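Ankyrin repeat domain protein (Legionella pneumophila subsp. pneumophila, PDB 6MCA) is an ankyrin-repeat bacterial effector with cysteine protease-like features that interacts with LARP7, a component of the host 7SK snRNP complex. Local coordinates at residues A278-G283 with V356-S361; L268-Y273 with R319-M324. All blocks are in the same frame, centred on the assembly; numbering follows the deposited sequence.

Contact 1 (A278-G283 with V356-S361); sequences AKIDRG and VPVAYS
Val358 shows how one branched side chain can serve two neighbours on a strand. It points from helix 355-364 toward the strand end at 278-280, where its two methyls have overlapping roles. CG1 lies over the methyl of Ala278, with Val358 CG1 and Ala278 CB 3.7 Å apart, and also comes within 4.0 Å of Ile280 CD1. CG2 packs on Ile280 alone of the two, Val358 CG2 and Ile280 CD1 being separated by 3.7 Å. Val358 places CG1 trans to its amide nitrogen (chi1 174°), which splays the branches over the two neighbours. Ile280 answers tip to tip: its CG1 is opposite the carbonyl carbon, and the nearly extended chi2 of 162° carries CD1 out to the valine, 3.8 Å from Val358 CB. Ala278 and Ile280, two residues apart on the strand, both face the helix, whereas Lys279 between them points away and pairs with Glu289 on the far side.

Beyond the strand end, Gly283 N donates to Asp281 OD1 (3.2 Å) from above the carboxylate plane, closing an Asx turn. Arg282, in the same loop, is held by Ser340, Ala350 and Tyr380. On the helix, Ser361 OG bonds back to Pro357 O at 3.2 Å, so that this carbonyl takes a side-chain and a backbone donor from opposite faces of its plane. Val292 and Met337, from the next two strands of the sheet, also touch Val358. This is a small, apolar helix-on-sheet contact, helix 355-364 lying on one face of the antiparallel sheet, in an alpha+beta region consistent with the protein's cysteine protease-like character.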
loop_
_atom_site.group_PDB
_atom_site.type_symbol
_atom_site.label_atom_id
_atom_site.label_comp_id
_atom_site.label_asym_id
_atom_site.label_seq_id
_atom_site.Cartn_x
_atom_site.Cartn_y
_atom_site.Cartn_z
ATOM N N ALA A 278 -16.290 12.087 8.330
ATOM C CA ALA A 278 -16.815 10.891 7.687
ATOM C C ALA A 278 -16.078 9.666 8.194
ATOM O O ALA A 278 -14.846 9.664 8.259
ATOM C CB ALA A 278 -16.692 10.975 6.163
ATOM N N LYS A 279 -16.841 8.633 8.538
ATOM C CA LYS A 279 -16.303 7.339 8.926
ATOM C C LYS A 279 -16.606 6.321 7.835
ATOM O O LYS A 279 -17.750 6.222 7.366
ATOM C CB LYS A 279 -16.878 6.872 10.265
ATOM C CG LYS A 279 -16.347 5.517 10.711
ATOM C CD LYS A 279 -16.684 5.228 12.162
ATOM C CE LYS A 279 -18.182 5.131 12.370
ATOM N NZ LYS A 279 -18.519 4.677 13.749
ATOM N N ILE A 280 -15.575 5.575 7.442
ATOM C CA ILE A 280 -15.636 4.564 6.398
ATOM C C ILE A 280 -15.134 3.264 7.007
ATOM O O ILE A 280 -13.957 3.157 7.387
ATOM C CB ILE A 280 -14.797 4.948 5.173
ATOM C CG1 ILE A 280 -15.169 6.348 4.681
ATOM C CG2 ILE A 280 -14.959 3.910 4.073
ATOM C CD1 ILE A 280 -14.130 6.968 3.775
ATOM N N ASP A 281 -16.030 2.280 7.107
ATOM C CA ASP A 281 -15.684 0.940 7.576
ATOM C C ASP A 281 -16.646 -0.022 6.883
ATOM O O ASP A 281 -17.797 -0.167 7.308
ATOM C CB ASP A 281 -15.780 0.837 9.093
ATOM C CG ASP A 281 -15.300 -0.504 9.620
ATOM O OD1 ASP A 281 -14.840 -1.340 8.812
ATOM O OD2 ASP A 281 -15.383 -0.724 10.847
ATOM N N ARG A 282 -16.170 -0.665 5.820
ATOM C CA ARG A 282 -16.989 -1.562 5.016
ATOM C C ARG A 282 -17.006 -2.988 5.553
ATOM O O ARG A 282 -17.558 -3.877 4.896
ATOM C CB ARG A 282 -16.496 -1.556 3.568
ATOM C CG ARG A 282 -16.390 -0.165 2.966
ATOM C CD ARG A 282 -15.605 -0.175 1.664
ATOM N NE ARG A 282 -16.341 -0.825 0.583
ATOM C CZ ARG A 282 -16.024 -0.718 -0.704
ATOM N NH1 ARG A 282 -16.751 -1.341 -1.621
ATOM N NH2 ARG A 282 -14.984 0.017 -1.073
ATOM N N GLY A 283 -16.424 -3.224 6.726
ATOM C CA GLY A 283 -16.369 -4.559 7.288
ATOM C C GLY A 283 -17.573 -4.919 8.136
ATOM O O GLY A 283 -18.707 -4.562 7.802
ATOM N N VAL A 356 -12.014 7.985 -1.762
ATOM C CA VAL A 356 -12.104 8.845 -2.942
ATOM C C VAL A 356 -13.542 9.317 -3.155
ATOM O O VAL A 356 -13.777 10.538 -3.167
ATOM C CB VAL A 356 -11.539 8.139 -4.188
ATOM C CG1 VAL A 356 -11.807 8.963 -5.437
ATOM C CG2 VAL A 356 -10.049 7.871 -4.022
ATOM N N PRO A 357 -14.538 8.431 -3.315
ATOM C CA PRO A 357 -15.908 8.938 -3.499
ATOM C C PRO A 357 -16.437 9.685 -2.290
ATOM O O PRO A 357 -17.185 10.658 -2.452
ATOM C CB PRO A 357 -16.724 7.667 -3.781
ATOM C CG PRO A 357 -15.947 6.577 -3.160
ATOM C CD PRO A 357 -14.509 6.955 -3.332
ATOM N N VAL A 358 -16.056 9.273 -1.080
ATOM C CA VAL A 358 -16.531 9.953 0.122
ATOM C C VAL A 358 -15.988 11.376 0.180
ATOM O O VAL A 358 -16.733 12.331 0.433
ATOM C CB VAL A 358 -16.151 9.150 1.377
ATOM C CG1 VAL A 358 -16.512 9.924 2.633
ATOM C CG2 VAL A 358 -16.846 7.803 1.364
ATOM N N ALA A 359 -14.682 11.541 -0.051
ATOM C CA ALA A 359 -14.093 12.877 -0.033
ATOM C C ALA A 359 -14.650 13.738 -1.160
ATOM O O ALA A 359 -14.879 14.942 -0.978
ATOM C CB ALA A 359 -12.570 12.784 -0.125
ATOM N N TYR A 360 -14.890 13.137 -2.329
ATOM C CA TYR A 360 -15.533 13.869 -3.416
ATOM C C TYR A 360 -16.904 14.388 -2.993
ATOM O O TYR A 360 -17.210 15.580 -3.146
ATOM C CB TYR A 360 -15.650 12.972 -4.650
ATOM C CG TYR A 360 -15.975 13.727 -5.918
ATOM C CD1 TYR A 360 -17.276 14.128 -6.195
ATOM C CD2 TYR A 360 -14.982 14.041 -6.836
ATOM C CE1 TYR A 360 -17.579 14.822 -7.345
ATOM C CE2 TYR A 360 -15.277 14.735 -7.992
ATOM C CZ TYR A 360 -16.577 15.121 -8.240
ATOM O OH TYR A 360 -16.880 15.814 -9.386
ATOM N N SER A 361 -17.745 13.501 -2.452
ATOM C CA SER A 361 -19.077 13.905 -2.010
ATOM C C SER A 361 -19.001 15.002 -0.957
ATOM O O SER A 361 -19.782 15.960 -0.990
ATOM C CB SER A 361 -19.840 12.698 -1.464
ATOM O OG SER A 361 -20.183 11.798 -2.500
#

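Contact 2 (L268-Y273 with R319-M324); sequences LCFVRY and RYYHQM
Phe270 and Tyr321 bring two aromatic rings together where strand 266-273 meets helix 318-329, and the approach is oblique. The nearest ring atoms are Phe270 CE1 and Tyr321 CD1, 4.2 Å apart. The far end of the phenylalanine reaches further in, setting Phe270 CZ 3.9 Å from Tyr321 O, so the same tyrosine is touched at both its ring and its backbone carbonyl. Phe270 gets there with CG opposite its carbonyl carbon (chi1 -63°). Tyr321 is steadied from within its own helix: Tyr320 CD2 sits 3.5 Å above the plane of the Tyr321 ring, over its centre. Phe311 meets both Phe270 and Tyr321 edge-to-face and takes the Tyr321 hydroxyl on its backbone oxygen, part of a larger aromatic cluster.

The second pair is looser. Leu268 carries CG squeezed between its backbone nitrogen and carbonyl carbon (chi1 64°), and its CD1 comes to 4.2 Å from His322 NE2 as the two side chains cross obliquely. The other imidazole nitrogen, ND1, is hydrogen-bonded to Lys279 on the neighbouring strand. Farther round, the helix widens into a pi turn, Met324 N bonding to Arg319 O at 3.2 Å. Alongside it, Arg319 NE donates to Gln323 OE1 at 2.8 Å and nearly straight (165°), the oxygen lying close to the guanidinium plane.

Across the contact itself, then, cohesion rests on van der Waals packing, partly of carbon against a carbonyl oxygen and an imidazole nitrogen. Directional bonding is left to the margins: Tyr321 OH finds Phe311 O and His322 ND1 finds Lys279, both outside the two segments, while NE2 is the imidazole atom that faces Leu268.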
loop_
_atom_site.group_PDB
_atom_site.type_symbol
_atom_site.label_atom_id
_atom_site.label_comp_id
_atom_site.label_asym_id
_atom_site.label_seq_id
_atom_site.Cartn_x
_atom_site.Cartn_y
_atom_site.Cartn_z
ATOM N N LEU A 268 -9.679 1.239 9.231
ATOM C CA LEU A 268 -10.851 2.027 8.887
ATOM C C LEU A 268 -10.405 3.458 8.624
ATOM O O LEU A 268 -9.333 3.883 9.060
ATOM C CB LEU A 268 -11.916 1.973 9.989
ATOM C CG LEU A 268 -11.629 2.545 11.377
ATOM C CD1 LEU A 268 -12.940 2.901 12.058
ATOM C CD2 LEU A 268 -10.851 1.556 12.223
ATOM N N CYS A 269 -11.206 4.199 7.868
ATOM C CA CYS A 269 -10.757 5.495 7.380
ATOM C C CYS A 269 -11.684 6.604 7.850
ATOM O O CYS A 269 -12.898 6.417 7.948
ATOM C CB CYS A 269 -10.656 5.496 5.854
ATOM S SG CYS A 269 -9.283 4.498 5.230
ATOM N N PHE A 270 -11.103 7.759 8.152
ATOM C CA PHE A 270 -11.866 8.943 8.503
ATOM C C PHE A 270 -11.449 10.085 7.593
ATOM O O PHE A 270 -10.279 10.198 7.218
ATOM C CB PHE A 270 -11.657 9.325 9.970
ATOM C CG PHE A 270 -12.132 8.281 10.940
ATOM C CD1 PHE A 270 -11.320 7.212 11.283
ATOM C CD2 PHE A 270 -13.395 8.364 11.503
ATOM C CE1 PHE A 270 -11.754 6.253 12.177
ATOM C CE2 PHE A 270 -13.835 7.408 12.398
ATOM C CZ PHE A 270 -13.014 6.350 12.734
ATOM N N VAL A 271 -12.413 10.917 7.223
ATOM C CA VAL A 271 -12.164 12.062 6.356
ATOM C C VAL A 271 -12.732 13.304 7.023
ATOM O O VAL A 271 -13.907 13.332 7.395
ATOM C CB VAL A 271 -12.777 11.875 4.955
ATOM C CG1 VAL A 271 -12.486 13.091 4.092
ATOM C CG2 VAL A 271 -12.240 10.614 4.298
ATOM N N ARG A 272 -11.898 14.324 7.177
ATOM C CA ARG A 272 -12.322 15.626 7.669
ATOM C C ARG A 272 -12.262 16.617 6.518
ATOM O O ARG A 272 -11.239 16.716 5.836
ATOM C CB ARG A 272 -11.436 16.087 8.830
ATOM C CG ARG A 272 -11.916 17.345 9.544
ATOM C CD ARG A 272 -11.329 18.613 8.931
ATOM N NE ARG A 272 -11.822 19.812 9.600
ATOM C CZ ARG A 272 -11.129 20.502 10.498
ATOM N NH1 ARG A 272 -9.902 20.120 10.828
ATOM N NH2 ARG A 272 -11.660 21.578 11.062
ATOM N N TYR A 273 -13.357 17.335 6.290
ATOM C CA TYR A 273 -13.388 18.403 5.295
ATOM C C TYR A 273 -14.191 19.553 5.879
ATOM O O TYR A 273 -15.422 19.480 5.941
ATOM C CB TYR A 273 -13.988 17.934 3.971
ATOM C CG TYR A 273 -14.001 19.017 2.915
ATOM C CD1 TYR A 273 -12.824 19.423 2.298
ATOM C CD2 TYR A 273 -15.185 19.639 2.542
ATOM C CE1 TYR A 273 -12.826 20.416 1.337
ATOM C CE2 TYR A 273 -15.198 20.633 1.579
ATOM C CZ TYR A 273 -14.015 21.017 0.981
ATOM O OH TYR A 273 -14.020 22.005 0.022
ATOM N N ARG A 319 -13.741 1.229 21.159
ATOM C CA ARG A 319 -14.620 2.166 21.852
ATOM C C ARG A 319 -14.219 3.610 21.581
ATOM O O ARG A 319 -15.082 4.493 21.510
ATOM C CB ARG A 319 -14.607 1.875 23.355
ATOM C CG ARG A 319 -15.327 2.905 24.211
ATOM C CD ARG A 319 -16.777 2.520 24.439
ATOM N NE ARG A 319 -17.450 3.465 25.326
ATOM C CZ ARG A 319 -17.632 3.264 26.627
ATOM N NH1 ARG A 319 -17.196 2.148 27.196
ATOM N NH2 ARG A 319 -18.254 4.178 27.359
ATOM N N TYR A 320 -12.920 3.868 21.412
ATOM C CA TYR A 320 -12.467 5.222 21.117
ATOM C C TYR A 320 -12.933 5.671 19.739
ATOM O O TYR A 320 -13.475 6.772 19.582
ATOM C CB TYR A 320 -10.942 5.300 21.221
ATOM C CG TYR A 320 -10.363 6.608 20.725
ATOM C CD1 TYR A 320 -10.296 7.718 21.556
ATOM C CD2 TYR A 320 -9.882 6.733 19.426
ATOM C CE1 TYR A 320 -9.771 8.915 21.110
ATOM C CE2 TYR A 320 -9.356 7.928 18.970
ATOM C CZ TYR A 320 -9.302 9.014 19.817
ATOM O OH TYR A 320 -8.777 10.206 19.371
ATOM N N TYR A 321 -12.735 4.828 18.725
ATOM C CA TYR A 321 -13.036 5.215 17.354
ATOM C C TYR A 321 -14.519 5.142 17.022
ATOM O O TYR A 321 -14.949 5.773 16.051
ATOM C CB TYR A 321 -12.251 4.341 16.373
ATOM C CG TYR A 321 -10.758 4.553 16.439
ATOM C CD1 TYR A 321 -10.193 5.763 16.055
ATOM C CD2 TYR A 321 -9.913 3.547 16.888
ATOM C CE1 TYR A 321 -8.828 5.966 16.119
ATOM C CE2 TYR A 321 -8.546 3.741 16.954
ATOM C CZ TYR A 321 -8.009 4.950 16.568
ATOM O OH TYR A 321 -6.649 5.147 16.631
ATOM N N HIS A 322 -15.311 4.400 17.792
ATOM C CA HIS A 322 -16.723 4.237 17.478
ATOM C C HIS A 322 -17.655 4.958 18.443
ATOM O O HIS A 322 -18.875 4.862 18.282
ATOM C CB HIS A 322 -17.082 2.748 17.425
ATOM C CG HIS A 322 -16.547 2.047 16.215
ATOM N ND1 HIS A 322 -17.128 2.165 14.971
ATOM C CD2 HIS A 322 -15.482 1.228 16.057
ATOM C CE1 HIS A 322 -16.445 1.446 14.098
ATOM N NE2 HIS A 322 -15.441 0.867 14.732
ATOM N N GLN A 323 -17.127 5.689 19.424
ATOM C CA GLN A 323 -18.000 6.377 20.369
ATOM C C GLN A 323 -17.350 7.612 20.981
ATOM O O GLN A 323 -17.961 8.686 21.007
ATOM C CB GLN A 323 -18.438 5.417 21.478
ATOM C CG GLN A 323 -19.444 6.016 22.446
ATOM C CD GLN A 323 -18.789 6.631 23.665
ATOM O OE1 GLN A 323 -17.988 5.988 24.345
ATOM N NE2 GLN A 323 -19.127 7.884 23.949
ATOM N N MET A 324 -16.121 7.470 21.487
ATOM C CA MET A 324 -15.479 8.575 22.197
ATOM C C MET A 324 -15.308 9.794 21.299
ATOM O O MET A 324 -15.546 10.931 21.730
ATOM C CB MET A 324 -14.127 8.130 22.754
ATOM C CG MET A 324 -14.220 7.133 23.899
ATOM S SD MET A 324 -12.606 6.726 24.598
ATOM C CE MET A 324 -11.983 8.360 24.987
#

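Followed from the N terminus, the chain passes the predicted ankyrin-repeat region and enters a five-stranded antiparallel sheet, where 268-273 and the strand end 278-280, with its following loop, come in quick succession. Contact 2 closes its loop first, when the chain returns with 319-324; contact 1 closes later, at 356-361. Their segments alternate, so the two loops cross. The strands are laced together by Ile280 N to Cys269 O and Val271 N to Ala278 O, both probable hydrogen bonds of 2.9 Å. Because alternate side chains point oppositely, contact 2 sets helix 318-329 on one face and contact 1 sets helix 355-364 on the other, so the sheet carries a helix on each face.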